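Local coordinates for protein VIN1 (Oscarella pearsei, PDB 6BFI) that binds actin filaments and may take part in cell-cell adhesion as a sponge homolog of vinculin, at residues A[101-104]-A[105-108]; A[176-179]-A[180-183]; A[566-569]-A[570-573]; A[609-612]-A[613-617]. All blocks are in the same frame, centred on the assembly; numbering follows the deposited sequence.

Interaction 1: A[101-104]-A[105-108]; sequences SPEG and KRKL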
loop_
_atom_site.group_PDB
_atom_site.type_symbol
_atom_site.label_atom_id
_atom_site.label_comp_id
_atom_site.label_asym_id
_atom_site.label_seq_id
_atom_site.Cartn_x
_atom_site.Cartn_y
_atom_site.Cartn_z
ATOM N N SER A 101 -45.644 16.338 -21.359
ATOM C CA SER A 101 -45.001 17.042 -22.462
ATOM C C SER A 101 -43.758 16.291 -22.929
ATOM O O SER A 101 -42.800 16.154 -22.155
ATOM C CB SER A 101 -44.628 18.461 -22.038
ATOM O OG SER A 101 -43.889 19.120 -23.051
ATOM N N PRO A 102 -43.730 15.786 -24.167
ATOM C CA PRO A 102 -42.514 15.099 -24.637
ATOM C C PRO A 102 -41.315 16.024 -24.731
ATOM O O PRO A 102 -40.201 15.637 -24.350
ATOM C CB PRO A 102 -42.931 14.555 -26.010
ATOM C CG PRO A 102 -44.056 15.442 -26.447
ATOM C CD PRO A 102 -44.786 15.824 -25.193
ATOM N N GLU A 103 -41.514 17.246 -25.227
ATOM C CA GLU A 103 -40.423 18.210 -25.266
ATOM C C GLU A 103 -39.963 18.585 -23.864
ATOM O O GLU A 103 -38.768 18.807 -23.644
ATOM C CB GLU A 103 -40.852 19.459 -26.038
ATOM C CG GLU A 103 -41.741 19.186 -27.248
ATOM C CD GLU A 103 -40.982 18.639 -28.447
ATOM O OE1 GLU A 103 -39.794 18.280 -28.301
ATOM O OE2 GLU A 103 -41.579 18.572 -29.542
ATOM N N GLY A 104 -40.891 18.655 -22.907
ATOM C CA GLY A 104 -40.499 18.940 -21.537
ATOM C C GLY A 104 -39.596 17.870 -20.957
ATOM O O GLY A 104 -38.578 18.173 -20.330
ATOM N N LYS A 105 -39.953 16.601 -21.168
ATOM C CA LYS A 105 -39.126 15.497 -20.690
ATOM C C LYS A 105 -37.772 15.481 -21.392
ATOM O O LYS A 105 -36.722 15.362 -20.742
ATOM C CB LYS A 105 -39.867 14.176 -20.905
ATOM C CG LYS A 105 -39.149 12.942 -20.387
ATOM C CD LYS A 105 -39.976 11.689 -20.651
ATOM C CE LYS A 105 -39.313 10.448 -20.078
ATOM N NZ LYS A 105 -37.988 10.192 -20.703
ATOM N N ARG A 106 -37.781 15.616 -22.722
ATOM C CA ARG A 106 -36.543 15.560 -23.493
ATOM C C ARG A 106 -35.586 16.670 -23.080
ATOM O O ARG A 106 -34.409 16.418 -22.804
ATOM C CB ARG A 106 -36.849 15.645 -24.989
ATOM C CG ARG A 106 -35.626 15.465 -25.880
ATOM C CD ARG A 106 -35.938 15.749 -27.345
ATOM N NE ARG A 106 -36.100 17.177 -27.613
ATOM C CZ ARG A 106 -35.095 18.003 -27.892
ATOM N NH1 ARG A 106 -33.850 17.546 -27.936
ATOM N NH2 ARG A 106 -35.333 19.287 -28.125
ATOM N N LYS A 107 -36.074 17.913 -23.034
ATOM C CA LYS A 107 -35.201 19.025 -22.671
ATOM C C LYS A 107 -34.831 18.986 -21.196
ATOM O O LYS A 107 -33.767 19.490 -20.813
ATOM C CB LYS A 107 -35.864 20.355 -23.026
ATOM C CG LYS A 107 -36.270 20.459 -24.487
ATOM C CD LYS A 107 -36.795 21.840 -24.833
ATOM C CE LYS A 107 -35.688 22.718 -25.384
ATOM N NZ LYS A 107 -35.047 22.088 -26.573
ATOM N N LEU A 108 -35.684 18.393 -20.356
ATOM C CA LEU A 108 -35.341 18.229 -18.947
ATOM C C LEU A 108 -34.143 17.302 -18.786
ATOM O O LEU A 108 -33.187 17.627 -18.071
ATOM C CB LEU A 108 -36.541 17.696 -18.165
ATOM C CG LEU A 108 -36.292 17.508 -16.664
ATOM C CD1 LEU A 108 -36.326 18.842 -15.937
ATOM C CD2 LEU A 108 -37.286 16.539 -16.053
#

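Interaction 2: A[176-179]-A[180-183]; sequences EQRH and PELT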
loop_
_atom_site.group_PDB
_atom_site.type_symbol
_atom_site.label_atom_id
_atom_site.label_comp_id
_atom_site.label_asym_id
_atom_site.label_seq_id
_atom_site.Cartn_x
_atom_site.Cartn_y
_atom_site.Cartn_z
ATOM N N GLU A 176 3.812 21.923 -4.884
ATOM C CA GLU A 176 3.321 22.042 -3.516
ATOM C C GLU A 176 2.045 22.869 -3.430
ATOM O O GLU A 176 1.277 22.707 -2.475
ATOM C CB GLU A 176 4.398 22.658 -2.623
ATOM C CG GLU A 176 5.290 21.641 -1.932
ATOM C CD GLU A 176 4.570 20.882 -0.829
ATOM O OE1 GLU A 176 3.534 21.381 -0.334
ATOM O OE2 GLU A 176 5.041 19.787 -0.455
ATOM N N GLN A 177 1.812 23.762 -4.393
ATOM C CA GLN A 177 0.522 24.431 -4.499
ATOM C C GLN A 177 -0.545 23.504 -5.064
ATOM O O GLN A 177 -1.714 23.598 -4.676
ATOM C CB GLN A 177 0.659 25.682 -5.373
ATOM C CG GLN A 177 -0.651 26.256 -5.896
ATOM C CD GLN A 177 -1.546 26.770 -4.790
ATOM O OE1 GLN A 177 -1.073 27.113 -3.706
ATOM N NE2 GLN A 177 -2.847 26.821 -5.054
ATOM N N ARG A 178 -0.157 22.583 -5.947
ATOM C CA ARG A 178 -1.131 21.777 -6.674
ATOM C C ARG A 178 -1.671 20.626 -5.832
ATOM O O ARG A 178 -2.888 20.423 -5.762
ATOM C CB ARG A 178 -0.506 21.245 -7.964
ATOM C CG ARG A 178 -1.379 20.270 -8.733
ATOM C CD ARG A 178 -2.663 20.927 -9.219
ATOM N NE ARG A 178 -3.400 20.050 -10.125
ATOM C CZ ARG A 178 -4.543 20.375 -10.721
ATOM N NH1 ARG A 178 -5.095 21.564 -10.507
ATOM N NH2 ARG A 178 -5.137 19.511 -11.533
ATOM N N HIS A 179 -0.788 19.854 -5.185
ATOM C CA HIS A 179 -1.263 18.603 -4.594
ATOM C C HIS A 179 -2.263 18.766 -3.442
ATOM O O HIS A 179 -3.028 17.828 -3.185
ATOM C CB HIS A 179 -0.082 17.721 -4.156
ATOM C CG HIS A 179 0.659 18.209 -2.950
ATOM N ND1 HIS A 179 0.135 18.157 -1.677
ATOM C CD2 HIS A 179 1.909 18.717 -2.820
ATOM C CE1 HIS A 179 1.018 18.635 -0.818
ATOM N NE2 HIS A 179 2.104 18.980 -1.486
ATOM N N PRO A 180 -2.323 19.897 -2.725
ATOM C CA PRO A 180 -3.435 20.083 -1.776
ATOM C C PRO A 180 -4.795 20.278 -2.432
ATOM O O PRO A 180 -5.803 20.352 -1.717
ATOM C CB PRO A 180 -3.023 21.337 -0.992
ATOM C CG PRO A 180 -1.550 21.369 -1.094
ATOM C CD PRO A 180 -1.262 20.893 -2.483
ATOM N N GLU A 181 -4.866 20.367 -3.759
ATOM C CA GLU A 181 -6.134 20.570 -4.445
ATOM C C GLU A 181 -6.722 19.289 -5.019
ATOM O O GLU A 181 -7.880 19.298 -5.447
ATOM C CB GLU A 181 -5.970 21.600 -5.572
ATOM C CG GLU A 181 -5.705 23.014 -5.082
ATOM C CD GLU A 181 -5.534 24.008 -6.218
ATOM O OE1 GLU A 181 -5.181 23.581 -7.339
ATOM O OE2 GLU A 181 -5.756 25.216 -5.992
ATOM N N LEU A 182 -5.966 18.196 -5.035
ATOM C CA LEU A 182 -6.440 16.964 -5.649
ATOM C C LEU A 182 -7.352 16.196 -4.699
ATOM O O LEU A 182 -7.157 16.199 -3.481
ATOM C CB LEU A 182 -5.256 16.092 -6.069
ATOM C CG LEU A 182 -4.315 16.692 -7.119
ATOM C CD1 LEU A 182 -3.205 15.711 -7.478
ATOM C CD2 LEU A 182 -5.085 17.114 -8.363
ATOM N N THR A 183 -8.366 15.546 -5.270
ATOM C CA THR A 183 -9.293 14.730 -4.497
ATOM C C THR A 183 -8.798 13.308 -4.291
ATOM O O THR A 183 -9.316 12.606 -3.417
ATOM C CB THR A 183 -10.664 14.687 -5.180
ATOM O OG1 THR A 183 -10.503 14.279 -6.546
ATOM C CG2 THR A 183 -11.331 16.051 -5.134
#

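Interaction 3: A[566-569]-A[570-573]; sequences ESLA and KSIS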
loop_
_atom_site.group_PDB
_atom_site.type_symbol
_atom_site.label_atom_id
_atom_site.label_comp_id
_atom_site.label_asym_id
_atom_site.label_seq_id
_atom_site.Cartn_x
_atom_site.Cartn_y
_atom_site.Cartn_z
ATOM N N GLU A 566 15.480 -2.797 27.431
ATOM C CA GLU A 566 16.489 -1.982 28.098
ATOM C C GLU A 566 17.411 -2.839 28.958
ATOM O O GLU A 566 18.635 -2.651 28.946
ATOM C CB GLU A 566 15.811 -0.900 28.939
ATOM C CG GLU A 566 15.188 0.218 28.115
ATOM C CD GLU A 566 14.110 0.972 28.872
ATOM O OE1 GLU A 566 13.599 0.435 29.877
ATOM O OE2 GLU A 566 13.772 2.102 28.459
ATOM N N SER A 567 16.841 -3.791 29.701
ATOM C CA SER A 567 17.660 -4.679 30.522
ATOM C C SER A 567 18.602 -5.513 29.664
ATOM O O SER A 567 19.740 -5.782 30.062
ATOM C CB SER A 567 16.764 -5.582 31.370
ATOM O OG SER A 567 17.535 -6.477 32.153
ATOM N N LEU A 568 18.145 -5.937 28.484
ATOM C CA LEU A 568 19.022 -6.681 27.586
ATOM C C LEU A 568 20.124 -5.788 27.030
ATOM O O LEU A 568 21.284 -6.205 26.943
ATOM C CB LEU A 568 18.210 -7.301 26.449
ATOM C CG LEU A 568 19.008 -7.961 25.321
ATOM C CD1 LEU A 568 19.881 -9.081 25.861
ATOM C CD2 LEU A 568 18.079 -8.480 24.233
ATOM N N ALA A 569 19.777 -4.554 26.653
ATOM C CA ALA A 569 20.759 -3.642 26.079
ATOM C C ALA A 569 21.822 -3.245 27.094
ATOM O O ALA A 569 22.975 -3.004 26.716
ATOM C CB ALA A 569 20.062 -2.399 25.528
ATOM N N LYS A 570 21.466 -3.179 28.378
ATOM C CA LYS A 570 22.456 -2.834 29.392
ATOM C C LYS A 570 23.468 -3.945 29.646
ATOM O O LYS A 570 24.397 -3.737 30.432
ATOM C CB LYS A 570 21.760 -2.461 30.704
ATOM C CG LYS A 570 20.962 -1.168 30.629
ATOM C CD LYS A 570 20.647 -0.624 32.013
ATOM C CE LYS A 570 19.971 0.736 31.925
ATOM N NZ LYS A 570 19.844 1.385 33.260
ATOM N N SER A 571 23.326 -5.103 29.000
ATOM C CA SER A 571 24.229 -6.226 29.210
ATOM C C SER A 571 25.135 -6.511 28.023
ATOM O O SER A 571 26.053 -7.328 28.152
ATOM C CB SER A 571 23.429 -7.496 29.531
ATOM O OG SER A 571 22.742 -7.956 28.382
ATOM N N ILE A 572 24.907 -5.870 26.876
ATOM C CA ILE A 572 25.656 -6.212 25.671
ATOM C C ILE A 572 27.087 -5.693 25.759
ATOM O O ILE A 572 28.048 -6.454 25.591
ATOM C CB ILE A 572 24.932 -5.675 24.425
ATOM C CG1 ILE A 572 23.494 -6.199 24.388
ATOM C CG2 ILE A 572 25.684 -6.064 23.159
ATOM C CD1 ILE A 572 22.651 -5.605 23.283
ATOM N N SER A 573 27.250 -4.393 26.019
ATOM C CA SER A 573 28.589 -3.804 26.070
ATOM C C SER A 573 29.502 -4.474 27.092
ATOM O O SER A 573 30.644 -4.817 26.732
ATOM C CB SER A 573 28.483 -2.296 26.325
ATOM O OG SER A 573 27.811 -1.643 25.264
#

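Interaction 4: A[609-612]-A[613-617]; sequences VRSV and IEDNW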
loop_
_atom_site.group_PDB
_atom_site.type_symbol
_atom_site.label_atom_id
_atom_site.label_comp_id
_atom_site.label_asym_id
_atom_site.label_seq_id
_atom_site.Cartn_x
_atom_site.Cartn_y
_atom_site.Cartn_z
ATOM N N VAL A 609 12.970 -10.809 26.655
ATOM C CA VAL A 609 12.204 -10.176 25.581
ATOM C C VAL A 609 11.277 -11.192 24.919
ATOM O O VAL A 609 10.087 -10.926 24.682
ATOM C CB VAL A 609 13.152 -9.524 24.559
ATOM C CG1 VAL A 609 12.358 -8.790 23.487
ATOM C CG2 VAL A 609 14.122 -8.584 25.264
ATOM N N ARG A 610 11.814 -12.380 24.618
ATOM C CA ARG A 610 11.002 -13.452 24.057
ATOM C C ARG A 610 9.844 -13.814 24.976
ATOM O O ARG A 610 8.768 -14.188 24.499
ATOM C CB ARG A 610 11.874 -14.680 23.788
ATOM C CG ARG A 610 11.200 -15.779 22.981
ATOM C CD ARG A 610 10.614 -16.881 23.862
ATOM N NE ARG A 610 11.632 -17.542 24.676
ATOM C CZ ARG A 610 11.706 -17.451 26.000
ATOM N NH1 ARG A 610 10.811 -16.735 26.667
ATOM N NH2 ARG A 610 12.667 -18.084 26.660
ATOM N N SER A 611 10.040 -13.705 26.292
ATOM C CA SER A 611 8.968 -14.033 27.225
ATOM C C SER A 611 7.876 -12.972 27.209
ATOM O O SER A 611 6.688 -13.299 27.316
ATOM C CB SER A 611 9.524 -14.199 28.638
ATOM O OG SER A 611 8.466 -14.264 29.581
ATOM N N VAL A 612 8.254 -11.698 27.092
ATOM C CA VAL A 612 7.248 -10.640 27.028
ATOM C C VAL A 612 6.412 -10.784 25.761
ATOM O O VAL A 612 5.172 -10.785 25.803
ATOM C CB VAL A 612 7.911 -9.254 27.114
ATOM C CG1 VAL A 612 6.877 -8.161 26.905
ATOM C CG2 VAL A 612 8.602 -9.084 28.458
ATOM N N ILE A 613 7.082 -10.930 24.614
ATOM C CA ILE A 613 6.349 -11.095 23.361
ATOM C C ILE A 613 5.509 -12.367 23.398
ATOM O O ILE A 613 4.370 -12.395 22.913
ATOM C CB ILE A 613 7.323 -11.082 22.169
ATOM C CG1 ILE A 613 7.902 -9.675 21.985
ATOM C CG2 ILE A 613 6.632 -11.567 20.900
ATOM C CD1 ILE A 613 8.720 -9.506 20.731
ATOM N N GLU A 614 6.046 -13.429 24.000
ATOM C CA GLU A 614 5.329 -14.698 24.068
ATOM C C GLU A 614 4.069 -14.577 24.916
ATOM O O GLU A 614 3.011 -15.101 24.547
ATOM C CB GLU A 614 6.253 -15.780 24.627
ATOM C CG GLU A 614 5.963 -17.185 24.132
ATOM C CD GLU A 614 6.987 -18.194 24.624
ATOM O OE1 GLU A 614 7.413 -18.092 25.794
ATOM O OE2 GLU A 614 7.373 -19.081 23.834
ATOM N N ASP A 615 4.160 -13.880 26.049
ATOM C CA ASP A 615 3.006 -13.697 26.920
ATOM C C ASP A 615 1.998 -12.705 26.362
ATOM O O ASP A 615 0.842 -12.710 26.800
ATOM C CB ASP A 615 3.459 -13.247 28.311
ATOM C CG ASP A 615 4.252 -14.316 29.038
ATOM O OD1 ASP A 615 4.151 -15.499 28.646
ATOM O OD2 ASP A 615 4.972 -13.978 30.002
ATOM N N ASN A 616 2.397 -11.856 25.416
ATOM C CA ASN A 616 1.429 -11.003 24.736
ATOM C C ASN A 616 0.847 -11.647 23.482
ATOM O O ASN A 616 0.031 -11.016 22.801
ATOM C CB ASN A 616 2.071 -9.659 24.376
ATOM C CG ASN A 616 1.044 -8.581 24.057
ATOM O OD1 ASN A 616 0.809 -8.253 22.892
ATOM N ND2 ASN A 616 0.426 -8.028 25.095
ATOM N N TRP A 617 1.225 -12.884 23.169
ATOM C CA TRP A 617 0.796 -13.502 21.922
ATOM C C TRP A 617 -0.668 -13.920 21.991
ATOM O O TRP A 617 -1.143 -14.431 23.008
ATOM C CB TRP A 617 1.670 -14.713 21.601
ATOM C CG TRP A 617 1.444 -15.281 20.230
ATOM C CD1 TRP A 617 2.010 -14.852 19.064
ATOM C CD2 TRP A 617 0.601 -16.388 19.884
ATOM N NE1 TRP A 617 1.567 -15.619 18.013
ATOM C CE2 TRP A 617 0.702 -16.569 18.490
ATOM C CE3 TRP A 617 -0.229 -17.241 20.617
ATOM C CZ2 TRP A 617 0.006 -17.568 17.814
ATOM C CZ3 TRP A 617 -0.922 -18.233 19.944
ATOM C CH2 TRP A 617 -0.800 -18.388 18.556
#

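Interaction 1: A[101-104]-A[105-108]
E103 O receives the backbone N of K107 at 2.9 Å, a nearly straight bond (167° at the hydrogen) that belongs to the first turns of helix 102-145. The same oxygen is covered by the foot of the lysine side chain: with CG beside the backbone N (chi1 -56°), K107 CG comes within 3.1 Å of E103 O before the chain bends off, and its ammonium group makes a cation-pi contact with F87. R106 N bonds P102 O in the same i to i+4 pattern, again at 2.9 Å. Ahead of these lies the N-cap. S101 OG accepts from G104 N at 3.0 Å, while S101 O takes K105 N, so the serine serves the first turn with both its hydroxyl and its carbonyl. The charged pair E103-R106 is looser. E103 bends at its second torsion, and its OE1 approaches the edge of the R106 guanidinium, 3.9 Å from NE, with the carboxylate turned 90° to the guanidinium plane; this is a long salt bridge that leans on charge more than on a directed bond. S101 and E103 also rest on L94 of helix 68-97. Chemically, the helix start is well provided for: the N-cap serine occupies an amide with no earlier helical carbonyl to meet, proline at the next position brings no N-H, and the E103 carboxylate is likely to sit favourably near the positive end of the helix dipole.

Interaction 2: A[176-179]-A[180-183]
The nonpolar side of this chain exit is carried by H179 and P180, where the proline CD sits over one face of the imidazole, 3.4 Å from the ring centroid and 24° off its normal, a CH-pi contact between sequence neighbours. H179 holds its ring there by placing CG between the backbone N and the carbonyl carbon (chi1 72°), a crowded position that sets a face of the ring against the proline CD. E176 O stands over that same face too, higher above the ring and likewise toward the rim, while L191 and K192 of helix 185-215 also touch the histidine. An alanine in place of H179 would probably leave P180 CD without its aromatic cover and open a gap against helix 185-215. A methyl also lies against a charged group: L182 CD2 is 3.8 Å from R178 NE, the two side chains crossing at about a right angle. Among hydrogen bonds, E181 N to R178 O is the firm one, at 2.8 Å, with the donor standing 36° out of the carbonyl plane; L182 N to H179 O, at 3.5 Å, is weak. Charge adds a long salt bridge from R178 NH1 to E181 OE1 at 3.8 Å. The main partner of this guanidinium is D127, which forms a salt bridge with NH2 and so ties the turn to helix 102-145. Backbone bonds with an i to i+3 spacing, and a proline that offers no amide hydrogen, are typical of a chain leaving an alpha-helix, here the link between the successive helices 154-178 and 185-215.

Interaction 3: A[566-569]-A[570-573]
The flat peptide carbonyl of L568 is approached by S571 twice from one face: the backbone N stands 59° out of the carbonyl plane, whereas OG is tilted from it by only 22°. Both donate to L568 O, OG at 2.7 Å and N at 3.1 Å, so a single oxygen is gripped by the amide and the hydroxyl of one residue. The serine can do this because its OG sits between the backbone N and the carbonyl carbon (chi1 71°), turned back toward the preceding turn. A valine here would probably keep the amide bond but deprive L568 O of its hydroxyl donor, leaving the oxygen with only the amide of this residue, which stands well out of the carbonyl plane. I572 closes in on the same oxygen with its CG1, 3.4 Å from L568 O, and reaches on with CD1 to A569 CA. On the exposed flank, K570 N gives E566 O the last i to i+4 bond of the run, at 2.9 Å, and K570 CG lies 3.2 Å from that oxygen before the lysine extends away. Two residues further, I572 N reaches A569 O only weakly, at 3.5 Å. L568 is buried between V541 and I542 of helix 524-550 and V606 and V609 of helix 589-615, while I572 lies against A535 and N539. The spacing of the bonds therefore changes from i+4 to i+3 where helix 555-569 gives way to helix 572-584, an arrangement characteristic of a local interruption within one long arm of a helical bundle.

Interaction 4: A[609-612]-A[613-617]
R610 and E614 are brought alongside each other by their torsions: the arginine bends at chi2 (-97°) and again at chi3, while the glutamate stays extended beyond CG. They point the same way, with guanidinium and carboxylate planes only 20° apart. R610 NH1 is 3.8 Å from E614 OE1, but the oxygen lies well out of the guanidinium plane, so this long salt bridge is an attraction of charges without a directed N-H. The arginine's stronger partner is E504, bound through NH2, which joins the turn to helix 496-519. Next along the helix, S611 OG and D615 OD2 come to 3.5 Å. Beneath the side chains runs the backbone ladder. I613 N meets V609 O at 3.0 Å in an almost straight bond, and N616 N still reaches V612 O at 3.0 Å, though more bent. W617 N then turns to E614 O at 3.2 Å, three residues back. V609 and V612 face helix 555-569, touching L561 and F557 respectively, and I613 packs on M500. Nonpolar residues turned to neighbouring helices and an ion pair one turn apart are typical of an amphipathic bundle helix, here the closing turns of helix 589-615.

The four contacts are all local, and they follow one another along a single chain of mostly helical bundles. Interactions 3 and 4 are the pair that meet: their centres lie 18 Å apart, and L568 CD2 packs on V609 CG2 at 4.1 Å, so the helix interruption of 566-573 and the last turns of helix 589-615 share a bundle. Interactions 1 and 2 lie on consecutive helices but do not touch, with nearest atoms about 25 Å apart. Interaction 1 stands on the opposite side of the chain's centre from interaction 3, their centres 82 Å apart. Together they sample a helix start, a helix exit, an interruption and a closing end.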